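Local coordinates for hemolysin activator protein CdiB (Acinetobacter baumannii ACICU, PDB 6WIL) that probably exports a contact-dependent growth inhibition toxin across the outer membrane, as a two-partner secretion transporter of the Omp85 superfamily, at residues 106-111 with 118-123; 256-261 with 267-272; 274-277 with 282-285. One frame throughout, in Å; residues are numbered along the deposited sequence.

Overall arrangement
The three contacts follow one another along the chain and fall in two parts of the transporter. Interaction 1 (106-111 with 118-123) belongs to the first POTRA domain, where helix 97-113 lies against strand 120-123. Interactions 2 and 3 belong to the 16-stranded antiparallel barrel and share strand 266-279, which pairs with strand 251-261 in interaction 2 and with strand 282-295 in interaction 3. They are about 25 Å apart, centre to centre. Interaction 1 lies about 37 Å from interaction 3 and about 59 Å from interaction 2, again between centres, so interaction 3 marks the barrel region nearer this POTRA domain, consistent with its periplasmic end.

Interaction 1 (106-111 with 118-123); sequences YAQNEL and TSQIVV
The amide of Q108 reaches from the helix to the strand and grips the backbone twice, at I121 and at S119. OE1 of Q108 accepts the N-H of I121, with N of I121 at 3.0 Å, a fairly straight bond of 162° at the hydrogen. On the other arm, NE2 of Q108 donates to O of S119 at 3.2 Å, straighter still and with the acceptor in the plane of the amide. The side chain leaves with CG anti to the backbone N (chi1 174°) and then bends at chi2, which turns the amide onto the strand; the two bonds together fix its rotation.

Q120 folds its own amide over that of Q108. The two planes stack only 10° apart, although the chains themselves cross at about a right angle, and NE2 of Q120 is held in this pose by a bond to O of I121. Beside the amides lies an apolar patch: CD2 of L111 is 3.6 Å from CB of S119 and 4.0 Å from CG1 of I121, and CB of A107 is 4.2 Å from that CG1 of I121. Helix 77-85 packs against A107 through V79 and I83, while OG of S119 turns to the backbone N of G140 on strand 132-149. The axes of 106-111 and 120-123 come within 7.9 Å and run roughly antiparallel, the helix-on-sheet packing of a POTRA domain.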
ATOM      1  N   TYR A 106      -8.588  26.693 -21.327  1.00 50.71           N
ATOM      2  CA  TYR A 106      -7.648  25.590 -21.496  1.00 45.24           C
ATOM      3  C   TYR A 106      -6.446  25.747 -20.573  1.00 47.66           C
ATOM      4  O   TYR A 106      -6.004  24.775 -19.948  1.00 44.17           O
ATOM      5  CB  TYR A 106      -7.204  25.510 -22.959  1.00 41.98           C
ATOM      6  CG  TYR A 106      -6.210  24.413 -23.268  1.00 43.68           C
ATOM      7  CD1 TYR A 106      -6.546  23.077 -23.103  1.00 54.16           C
ATOM      8  CD2 TYR A 106      -4.946  24.713 -23.754  1.00 48.46           C
ATOM      9  CE1 TYR A 106      -5.647  22.069 -23.399  1.00 53.32           C
ATOM     10  CE2 TYR A 106      -4.038  23.712 -24.052  1.00 48.53           C
ATOM     11  CZ  TYR A 106      -4.394  22.393 -23.872  1.00 52.01           C
ATOM     12  OH  TYR A 106      -3.496  21.393 -24.167  1.00 73.63           O
ATOM     13  N   ALA A 107      -5.908  26.965 -20.470  1.00 36.03           N
ATOM     14  CA  ALA A 107      -4.785  27.205 -19.576  1.00 39.41           C
ATOM     15  C   ALA A 107      -5.180  27.092 -18.110  1.00 41.32           C
ATOM     16  O   ALA A 107      -4.314  26.845 -17.265  1.00 40.65           O
ATOM     17  CB  ALA A 107      -4.180  28.581 -19.853  1.00 30.18           C
ATOM     18  N   GLN A 108      -6.463  27.264 -17.791  1.00 36.48           N
ATOM     19  CA  GLN A 108      -6.922  27.111 -16.415  1.00 44.06           C
ATOM     20  C   GLN A 108      -7.139  25.645 -16.067  1.00 52.00           C
ATOM     21  O   GLN A 108      -6.850  25.223 -14.942  1.00 48.29           O
ATOM     22  CB  GLN A 108      -8.207  27.913 -16.200  1.00 37.67           C
ATOM     23  CG  GLN A 108      -8.869  27.708 -14.843  1.00 44.03           C
ATOM     24  CD  GLN A 108      -8.108  28.362 -13.703  1.00 53.98           C
ATOM     25  OE1 GLN A 108      -7.222  29.189 -13.921  1.00 44.73           O
ATOM     26  NE2 GLN A 108      -8.456  27.993 -12.474  1.00 58.90           N
ATOM     27  N   ASN A 109      -7.651  24.858 -17.017  1.00 53.17           N
ATOM     28  CA  ASN A 109      -7.744  23.417 -16.807  1.00 41.66           C
ATOM     29  C   ASN A 109      -6.364  22.812 -16.599  1.00 39.70           C
ATOM     30  O   ASN A 109      -6.190  21.909 -15.774  1.00 54.74           O
ATOM     31  CB  ASN A 109      -8.453  22.761 -17.994  1.00 50.63           C
ATOM     32  CG  ASN A 109      -8.492  21.248 -17.888  1.00 64.31           C
ATOM     33  OD1 ASN A 109      -9.313  20.688 -17.163  1.00 70.81           O
ATOM     34  ND2 ASN A 109      -7.610  20.579 -18.623  1.00 46.85           N
ATOM     35  N   GLU A 110      -5.365  23.310 -17.331  1.00 41.45           N
ATOM     36  CA  GLU A 110      -3.997  22.850 -17.126  1.00 41.96           C
ATOM     37  C   GLU A 110      -3.491  23.243 -15.744  1.00 55.27           C
ATOM     38  O   GLU A 110      -2.710  22.510 -15.125  1.00 40.62           O
ATOM     39  CB  GLU A 110      -3.087  23.418 -18.214  1.00 34.01           C
ATOM     40  CG  GLU A 110      -1.796  22.653 -18.374  1.00 61.47           C
ATOM     41  CD  GLU A 110      -2.039  21.172 -18.583  1.00 63.50           C
ATOM     42  OE1 GLU A 110      -2.775  20.819 -19.531  1.00 65.66           O
ATOM     43  OE2 GLU A 110      -1.512  20.366 -17.786  1.00 78.32           O
ATOM     44  N   LEU A 111      -3.925  24.403 -15.249  1.00 44.21           N
ATOM     45  CA  LEU A 111      -3.578  24.816 -13.894  1.00 43.91           C
ATOM     46  C   LEU A 111      -4.155  23.847 -12.869  1.00 44.96           C
ATOM     47  O   LEU A 111      -3.463  23.423 -11.936  1.00 41.23           O
ATOM     48  CB  LEU A 111      -4.082  26.240 -13.646  1.00 42.25           C
ATOM     49  CG  LEU A 111      -3.382  27.079 -12.580  1.00 53.87           C
ATOM     50  CD1 LEU A 111      -1.908  27.232 -12.922  1.00 40.00           C
ATOM     51  CD2 LEU A 111      -4.049  28.443 -12.460  1.00 55.82           C
ATOM     52  N   THR A 118      -6.600  27.012  -6.256  1.00 38.01           N
ATOM     53  CA  THR A 118      -6.963  28.363  -5.846  1.00 50.46           C
ATOM     54  C   THR A 118      -6.249  29.428  -6.666  1.00 43.73           C
ATOM     55  O   THR A 118      -6.332  30.615  -6.333  1.00 41.83           O
ATOM     56  CB  THR A 118      -6.675  28.574  -4.358  1.00 45.50           C
ATOM     57  OG1 THR A 118      -5.263  28.486  -4.125  1.00 35.30           O
ATOM     58  CG2 THR A 118      -7.395  27.528  -3.526  1.00 31.45           C
ATOM     59  N   SER A 119      -5.535  29.033  -7.713  1.00 34.98           N
ATOM     60  CA  SER A 119      -4.919  29.968  -8.638  1.00 42.48           C
ATOM     61  C   SER A 119      -5.821  30.165  -9.852  1.00 45.83           C
ATOM     62  O   SER A 119      -6.697  29.347 -10.142  1.00 48.12           O
ATOM     63  CB  SER A 119      -3.536  29.476  -9.066  1.00 38.00           C
ATOM     64  OG  SER A 119      -2.598  29.645  -8.018  1.00 48.66           O
ATOM     65  N   GLN A 120      -5.608  31.277 -10.555  1.00 43.20           N
ATOM     66  CA  GLN A 120      -6.478  31.662 -11.661  1.00 49.92           C
ATOM     67  C   GLN A 120      -5.662  32.306 -12.770  1.00 46.02           C
ATOM     68  O   GLN A 120      -4.865  33.214 -12.516  1.00 45.00           O
ATOM     69  CB  GLN A 120      -7.574  32.628 -11.193  1.00 45.38           C
ATOM     70  CG  GLN A 120      -8.514  33.089 -12.297  1.00 60.42           C
ATOM     71  CD  GLN A 120      -9.423  31.981 -12.800  1.00 67.41           C
ATOM     72  OE1 GLN A 120     -10.120  31.331 -12.020  1.00 56.09           O
ATOM     73  NE2 GLN A 120      -9.418  31.762 -14.112  1.00 64.74           N
ATOM     74  N   ILE A 121      -5.866  31.831 -13.994  1.00 45.50           N
ATOM     75  CA  ILE A 121      -5.267  32.452 -15.169  1.00 47.59           C
ATOM     76  C   ILE A 121      -6.082  33.683 -15.536  1.00 45.17           C
ATOM     77  O   ILE A 121      -7.304  33.607 -15.705  1.00 50.49           O
ATOM     78  CB  ILE A 121      -5.204  31.457 -16.341  1.00 48.46           C
ATOM     79  CG1 ILE A 121      -4.312  30.264 -15.991  1.00 48.05           C
ATOM     80  CG2 ILE A 121      -4.692  32.142 -17.598  1.00 37.00           C
ATOM     81  CD1 ILE A 121      -2.850  30.624 -15.830  1.00 37.96           C
ATOM     82  N   VAL A 122      -5.411  34.825 -15.646  1.00 46.84           N
ATOM     83  CA  VAL A 122      -6.044  36.044 -16.128  1.00 58.12           C
ATOM     84  C   VAL A 122      -5.306  36.508 -17.375  1.00 46.11           C
ATOM     85  O   VAL A 122      -4.186  36.078 -17.665  1.00 37.49           O
ATOM     86  CB  VAL A 122      -6.073  37.161 -15.063  1.00 42.85           C
ATOM     87  CG1 VAL A 122      -6.858  36.708 -13.845  1.00 48.25           C
ATOM     88  CG2 VAL A 122      -4.664  37.566 -14.678  1.00 45.55           C
ATOM     89  N   VAL A 123      -5.956  37.395 -18.120  1.00 52.40           N
ATOM     90  CA  VAL A 123      -5.403  37.942 -19.349  1.00 55.13           C
ATOM     91  C   VAL A 123      -5.181  39.434 -19.157  1.00 53.11           C
ATOM     92  O   VAL A 123      -6.007  40.120 -18.542  1.00 58.92           O
ATOM     93  CB  VAL A 123      -6.321  37.658 -20.558  1.00 49.51           C
ATOM     94  CG1 VAL A 123      -7.757  38.046 -20.245  1.00 56.59           C
ATOM     95  CG2 VAL A 123      -5.820  38.385 -21.801  1.00 42.06           C
TER

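Interaction 2 (256-261 with 267-272); sequences VSHSLD and LNRSYF
O of S270 receives the shortest bond of the contact, from N of S257 at 2.7 Å, and CA of V256 adds a C-H...O contact to the same oxygen. The return bond, from N of S270 to O of S257, makes these serines a hydrogen-bonded antiparallel pair. S259 and N268 form the next such pair, with N of S259 2.8 Å from O of N268.

On the face carrying the serines, CB of S257 meets CB of S270 at 4.0 Å. OG of S270 is bonded to NE2 of Q14 and ND2 of N289, and OD1 of N268 to OG of S266; helix 8-27, which supplies Q14, touches this side of the wall.

The other face holds V256, H258 and L260 opposite Y271, R269 and L267. H258 and R269 are a non-hydrogen-bonded pair whose flat groups stand almost perpendicular, 88° apart. CG of R269 lies in the plane of the imidazole of H258, at its edge. CG2 of V256 approaches CD2 of Y271 at 4.0 Å.

Backbone bonds thus hold this hairpin of the barrel together, while alternation puts the polar S257, S259, N268 and S270 on the side towards helix 8-27, which F272 meets as well, and leaves a mixed outer surface.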
ATOM      1  N   VAL A 256       1.982 -10.541  19.358  1.00 56.94           N
ATOM      2  CA  VAL A 256       2.553 -11.740  19.962  1.00 46.00           C
ATOM      3  C   VAL A 256       1.717 -12.930  19.519  1.00 42.63           C
ATOM      4  O   VAL A 256       0.494 -12.934  19.689  1.00 45.72           O
ATOM      5  CB  VAL A 256       2.600 -11.656  21.499  1.00 38.43           C
ATOM      6  CG1 VAL A 256       3.231 -12.915  22.075  1.00 46.68           C
ATOM      7  CG2 VAL A 256       3.376 -10.428  21.937  1.00 33.89           C
ATOM      8  N   SER A 257       2.375 -13.936  18.952  1.00 38.73           N
ATOM      9  CA  SER A 257       1.697 -15.085  18.375  1.00 53.59           C
ATOM     10  C   SER A 257       2.174 -16.365  19.047  1.00 49.67           C
ATOM     11  O   SER A 257       3.359 -16.511  19.357  1.00 49.51           O
ATOM     12  CB  SER A 257       1.945 -15.159  16.864  1.00 52.56           C
ATOM     13  OG  SER A 257       0.888 -15.833  16.201  1.00 59.43           O
ATOM     14  N   HIS A 258       1.239 -17.285  19.281  1.00 63.23           N
ATOM     15  CA  HIS A 258       1.536 -18.628  19.766  1.00 58.77           C
ATOM     16  C   HIS A 258       0.860 -19.625  18.840  1.00 49.55           C
ATOM     17  O   HIS A 258      -0.315 -19.458  18.500  1.00 61.66           O
ATOM     18  CB  HIS A 258       1.049 -18.844  21.203  1.00 43.74           C
ATOM     19  CG  HIS A 258       1.703 -17.950  22.210  1.00 62.00           C
ATOM     20  ND1 HIS A 258       3.031 -18.066  22.558  1.00 72.42           N
ATOM     21  CD2 HIS A 258       1.206 -16.937  22.959  1.00 90.24           C
ATOM     22  CE1 HIS A 258       3.327 -17.158  23.471  1.00 83.38           C
ATOM     23  NE2 HIS A 258       2.236 -16.459  23.731  1.00 92.84           N
ATOM     24  N   SER A 259       1.595 -20.657  18.436  1.00 50.48           N
ATOM     25  CA  SER A 259       1.081 -21.623  17.478  1.00 54.69           C
ATOM     26  C   SER A 259       1.413 -23.034  17.938  1.00 57.06           C
ATOM     27  O   SER A 259       2.480 -23.277  18.508  1.00 48.73           O
ATOM     28  CB  SER A 259       1.657 -21.376  16.075  1.00 54.26           C
ATOM     29  OG  SER A 259       1.203 -22.353  15.154  1.00 78.08           O
ATOM     30  N   LEU A 260       0.487 -23.957  17.685  1.00 68.79           N
ATOM     31  CA  LEU A 260       0.663 -25.378  17.979  1.00 71.50           C
ATOM     32  C   LEU A 260       0.369 -26.133  16.685  1.00 73.17           C
ATOM     33  O   LEU A 260      -0.795 -26.372  16.351  1.00 71.47           O
ATOM     34  CB  LEU A 260      -0.254 -25.823  19.119  1.00 64.10           C
ATOM     35  CG  LEU A 260      -0.026 -27.190  19.774  1.00 80.68           C
ATOM     36  CD1 LEU A 260      -0.676 -28.316  18.979  1.00 80.10           C
ATOM     37  CD2 LEU A 260       1.463 -27.455  19.960  1.00 73.06           C
ATOM     38  N   ASP A 261       1.422 -26.501  15.958  1.00 78.06           N
ATOM     39  CA  ASP A 261       1.298 -27.143  14.654  1.00 90.93           C
ATOM     40  C   ASP A 261       1.431 -28.653  14.833  1.00 94.97           C
ATOM     41  O   ASP A 261       2.521 -29.156  15.124  1.00 94.01           O
ATOM     42  CB  ASP A 261       2.352 -26.604  13.687  1.00 91.49           C
ATOM     43  CG  ASP A 261       2.088 -27.002  12.243  1.00101.22           C
ATOM     44  OD1 ASP A 261       1.162 -27.801  11.999  1.00 96.75           O
ATOM     45  OD2 ASP A 261       2.806 -26.504  11.350  1.00 93.27           O
ATOM     46  N   LEU A 267       5.884 -26.226  18.232  1.00 77.19           N
ATOM     47  CA  LEU A 267       5.361 -25.166  19.080  1.00 68.83           C
ATOM     48  C   LEU A 267       6.125 -23.894  18.751  1.00 61.56           C
ATOM     49  O   LEU A 267       7.358 -23.885  18.800  1.00 56.85           O
ATOM     50  CB  LEU A 267       5.512 -25.533  20.559  1.00 71.55           C
ATOM     51  CG  LEU A 267       5.077 -24.518  21.613  1.00 80.09           C
ATOM     52  CD1 LEU A 267       4.034 -25.142  22.520  1.00 83.13           C
ATOM     53  CD2 LEU A 267       6.279 -24.044  22.416  1.00 73.81           C
ATOM     54  N   ASN A 268       5.405 -22.828  18.402  1.00 57.25           N
ATOM     55  CA  ASN A 268       6.029 -21.603  17.918  1.00 48.52           C
ATOM     56  C   ASN A 268       5.499 -20.394  18.670  1.00 49.71           C
ATOM     57  O   ASN A 268       4.300 -20.295  18.945  1.00 50.96           O
ATOM     58  CB  ASN A 268       5.785 -21.406  16.416  1.00 43.97           C
ATOM     59  CG  ASN A 268       5.900 -22.694  15.632  1.00 74.54           C
ATOM     60  OD1 ASN A 268       7.000 -23.155  15.323  1.00 81.93           O
ATOM     61  ND2 ASN A 268       4.758 -23.285  15.302  1.00 80.57           N
ATOM     62  N   ARG A 269       6.403 -19.472  18.989  1.00 42.62           N
ATOM     63  CA  ARG A 269       6.056 -18.184  19.568  1.00 45.85           C
ATOM     64  C   ARG A 269       6.719 -17.089  18.742  1.00 51.06           C
ATOM     65  O   ARG A 269       7.807 -17.282  18.194  1.00 34.02           O
ATOM     66  CB  ARG A 269       6.487 -18.093  21.046  1.00 61.25           C
ATOM     67  CG  ARG A 269       5.974 -19.241  21.927  1.00 76.54           C
ATOM     68  CD  ARG A 269       6.252 -18.985  23.411  1.00 89.71           C
ATOM     69  NE  ARG A 269       5.219 -19.553  24.280  1.00 85.55           N
ATOM     70  CZ  ARG A 269       5.409 -20.568  25.119  1.00 96.46           C
ATOM     71  NH1 ARG A 269       4.404 -21.008  25.866  1.00 85.91           N
ATOM     72  NH2 ARG A 269       6.603 -21.134  25.225  1.00 99.09           N
ATOM     73  N   SER A 270       6.054 -15.937  18.645  1.00 43.93           N
ATOM     74  CA  SER A 270       6.517 -14.871  17.763  1.00 44.84           C
ATOM     75  C   SER A 270       6.168 -13.506  18.342  1.00 45.19           C
ATOM     76  O   SER A 270       5.016 -13.262  18.711  1.00 41.53           O
ATOM     77  CB  SER A 270       5.906 -15.020  16.364  1.00 49.40           C
ATOM     78  OG  SER A 270       6.225 -13.911  15.543  1.00 59.77           O
ATOM     79  N   TYR A 271       7.163 -12.620  18.400  1.00 48.06           N
ATOM     80  CA  TYR A 271       7.002 -11.244  18.851  1.00 48.60           C
ATOM     81  C   TYR A 271       7.323 -10.307  17.694  1.00 47.59           C
ATOM     82  O   TYR A 271       8.348 -10.475  17.027  1.00 41.79           O
ATOM     83  CB  TYR A 271       7.916 -10.954  20.052  1.00 46.88           C
ATOM     84  CG  TYR A 271       7.884  -9.527  20.567  1.00 74.40           C
ATOM     85  CD1 TYR A 271       8.597  -8.515  19.929  1.00 87.24           C
ATOM     86  CD2 TYR A 271       7.164  -9.197  21.708  1.00 92.95           C
ATOM     87  CE1 TYR A 271       8.575  -7.215  20.399  1.00 85.15           C
ATOM     88  CE2 TYR A 271       7.142  -7.897  22.190  1.00 91.53           C
ATOM     89  CZ  TYR A 271       7.847  -6.913  21.531  1.00 91.56           C
ATOM     90  OH  TYR A 271       7.826  -5.622  22.005  1.00114.96           O
ATOM     91  N   PHE A 272       6.461  -9.313  17.471  1.00 47.53           N
ATOM     92  CA  PHE A 272       6.603  -8.383  16.355  1.00 41.51           C
ATOM     93  C   PHE A 272       6.266  -6.971  16.809  1.00 52.36           C
ATOM     94  O   PHE A 272       5.224  -6.746  17.431  1.00 42.29           O
ATOM     95  CB  PHE A 272       5.695  -8.786  15.187  1.00 40.27           C
ATOM     96  CG  PHE A 272       5.724  -7.827  14.028  1.00 47.92           C
ATOM     97  CD1 PHE A 272       6.714  -7.916  13.063  1.00 51.03           C
ATOM     98  CD2 PHE A 272       4.751  -6.847  13.895  1.00 59.89           C
ATOM     99  CE1 PHE A 272       6.739  -7.040  11.991  1.00 48.27           C
ATOM    100  CE2 PHE A 272       4.771  -5.970  12.826  1.00 46.61           C
ATOM    101  CZ  PHE A 272       5.766  -6.066  11.871  1.00 47.96           C
TER

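Interaction 3 (274-277 with 282-285); sequences SYQL and YDLG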
ATOM      1  N   SER A 274       6.294  -2.831  15.300  1.00 43.26           N
ATOM      2  CA  SER A 274       6.396  -1.971  14.130  1.00 31.59           C
ATOM      3  C   SER A 274       6.148  -0.531  14.548  1.00 39.60           C
ATOM      4  O   SER A 274       5.200  -0.249  15.290  1.00 36.12           O
ATOM      5  CB  SER A 274       5.399  -2.393  13.049  1.00 31.00           C
ATOM      6  OG  SER A 274       5.712  -1.784  11.808  1.00 58.79           O
ATOM      7  N   TYR A 275       7.004   0.373  14.081  1.00 37.97           N
ATOM      8  CA  TYR A 275       6.842   1.801  14.306  1.00 44.92           C
ATOM      9  C   TYR A 275       6.904   2.524  12.969  1.00 41.40           C
ATOM     10  O   TYR A 275       7.737   2.201  12.117  1.00 33.55           O
ATOM     11  CB  TYR A 275       7.915   2.336  15.250  1.00 32.08           C
ATOM     12  CG  TYR A 275       7.727   3.778  15.658  1.00 35.91           C
ATOM     13  CD1 TYR A 275       6.628   4.169  16.414  1.00 32.81           C
ATOM     14  CD2 TYR A 275       8.661   4.745  15.311  1.00 39.28           C
ATOM     15  CE1 TYR A 275       6.460   5.485  16.802  1.00 37.42           C
ATOM     16  CE2 TYR A 275       8.501   6.063  15.696  1.00 44.39           C
ATOM     17  CZ  TYR A 275       7.398   6.428  16.438  1.00 49.86           C
ATOM     18  OH  TYR A 275       7.238   7.742  16.816  1.00 52.28           O
ATOM     19  N   GLN A 276       6.023   3.505  12.792  1.00 42.12           N
ATOM     20  CA  GLN A 276       5.882   4.190  11.514  1.00 34.15           C
ATOM     21  C   GLN A 276       5.457   5.628  11.764  1.00 37.59           C
ATOM     22  O   GLN A 276       4.482   5.864  12.482  1.00 37.11           O
ATOM     23  CB  GLN A 276       4.847   3.481  10.634  1.00 34.89           C
ATOM     24  CG  GLN A 276       5.136   3.542   9.149  1.00 59.44           C
ATOM     25  CD  GLN A 276       4.056   2.868   8.325  1.00 58.25           C
ATOM     26  OE1 GLN A 276       3.238   2.113   8.850  1.00 66.82           O
ATOM     27  NE2 GLN A 276       4.042   3.147   7.027  1.00 64.38           N
ATOM     28  N   LEU A 277       6.181   6.582  11.176  1.00 30.60           N
ATOM     29  CA  LEU A 277       5.789   7.981  11.243  1.00 34.55           C
ATOM     30  C   LEU A 277       6.024   8.643   9.891  1.00 39.76           C
ATOM     31  O   LEU A 277       7.016   8.336   9.216  1.00 38.41           O
ATOM     32  CB  LEU A 277       6.555   8.741  12.335  1.00 34.64           C
ATOM     33  CG  LEU A 277       7.951   9.302  12.060  1.00 34.98           C
ATOM     34  CD1 LEU A 277       8.377  10.210  13.201  1.00 47.99           C
ATOM     35  CD2 LEU A 277       8.960   8.187  11.861  1.00 61.34           C
ATOM     36  N   TYR A 282       7.489  11.827   2.699  1.00 37.64           N
ATOM     37  CA  TYR A 282       8.302  10.700   3.115  1.00 36.33           C
ATOM     38  C   TYR A 282       7.545   9.827   4.103  1.00 39.14           C
ATOM     39  O   TYR A 282       6.527  10.225   4.676  1.00 52.19           O
ATOM     40  CB  TYR A 282       9.611  11.184   3.737  1.00 40.53           C
ATOM     41  CG  TYR A 282      10.570  11.768   2.732  1.00 37.02           C
ATOM     42  CD1 TYR A 282      10.464  13.092   2.341  1.00 48.08           C
ATOM     43  CD2 TYR A 282      11.572  10.993   2.160  1.00 40.28           C
ATOM     44  CE1 TYR A 282      11.328  13.634   1.412  1.00 55.05           C
ATOM     45  CE2 TYR A 282      12.443  11.528   1.228  1.00 56.12           C
ATOM     46  CZ  TYR A 282      12.313  12.850   0.858  1.00 58.41           C
ATOM     47  OH  TYR A 282      13.180  13.383  -0.067  1.00 74.42           O
ATOM     48  N   ASP A 283       8.056   8.614   4.289  1.00 42.69           N
ATOM     49  CA  ASP A 283       7.529   7.698   5.288  1.00 44.86           C
ATOM     50  C   ASP A 283       8.694   6.933   5.888  1.00 41.03           C
ATOM     51  O   ASP A 283       9.525   6.398   5.150  1.00 40.20           O
ATOM     52  CB  ASP A 283       6.501   6.738   4.674  1.00 34.82           C
ATOM     53  CG  ASP A 283       5.400   6.348   5.658  1.00 58.66           C
ATOM     54  OD1 ASP A 283       5.378   6.897   6.779  1.00 59.99           O
ATOM     55  OD2 ASP A 283       4.555   5.499   5.305  1.00 68.80           O
ATOM     56  N   LEU A 284       8.762   6.889   7.215  1.00 40.59           N
ATOM     57  CA  LEU A 284       9.831   6.200   7.927  1.00 33.86           C
ATOM     58  C   LEU A 284       9.233   5.075   8.752  1.00 43.04           C
ATOM     59  O   LEU A 284       8.230   5.274   9.441  1.00 37.74           O
ATOM     60  CB  LEU A 284      10.615   7.142   8.845  1.00 38.87           C
ATOM     61  CG  LEU A 284      11.533   8.198   8.233  1.00 54.59           C
ATOM     62  CD1 LEU A 284      10.742   9.301   7.554  1.00 59.59           C
ATOM     63  CD2 LEU A 284      12.440   8.772   9.310  1.00 51.57           C
ATOM     64  N   GLY A 285       9.843   3.904   8.686  1.00 39.85           N
ATOM     65  CA  GLY A 285       9.357   2.766   9.440  1.00 35.58           C
ATOM     66  C   GLY A 285      10.502   1.907   9.921  1.00 44.30           C
ATOM     67  O   GLY A 285      11.565   1.842   9.299  1.00 37.60           O
TER
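Q276 reaches across to L284 and D283 with a chain extended beyond CG. CB of Q276 lies 4.0 Å from O of L284, and CG of Q276 comes closer to that same oxygen, at 3.6 Å. CD of Q276 lies 4.0 Å from OD2 of D283, and at the tip NE2 of Q276 donates to OD2 of D283 at 3.0 Å. The bond is bent (132° at the hydrogen): OD2 of D283 is off the amide plane of Q276, and the donor in turn comes from above the carboxylate plane; the two flat groups are turned 31° against each other. Each end has a further partner: NE2 of Q276 also bonds OE1 of Q26, and OD2 of D283 forms a salt bridge with NH2 of R183, so the pair lies in a wider polar network.

Strands 266-279 and 282-295 form a beta hairpin of the transporter barrel, in which Q276 and G285 are a non-hydrogen-bonded pair and L277 and L284 a hydrogen-bonded one. The latter exchange backbone bonds in both directions, N of L277 to O of L284 and N of L284 to O of L277.

On the opposite face from Q276, L277 holds CG between its backbone N and carbonyl carbon (chi1 83°), a placement that brings CD2 of L277 over to CB of L284 at 3.6 Å. L319 on strand 308-326 touches L284 from beyond the hairpin.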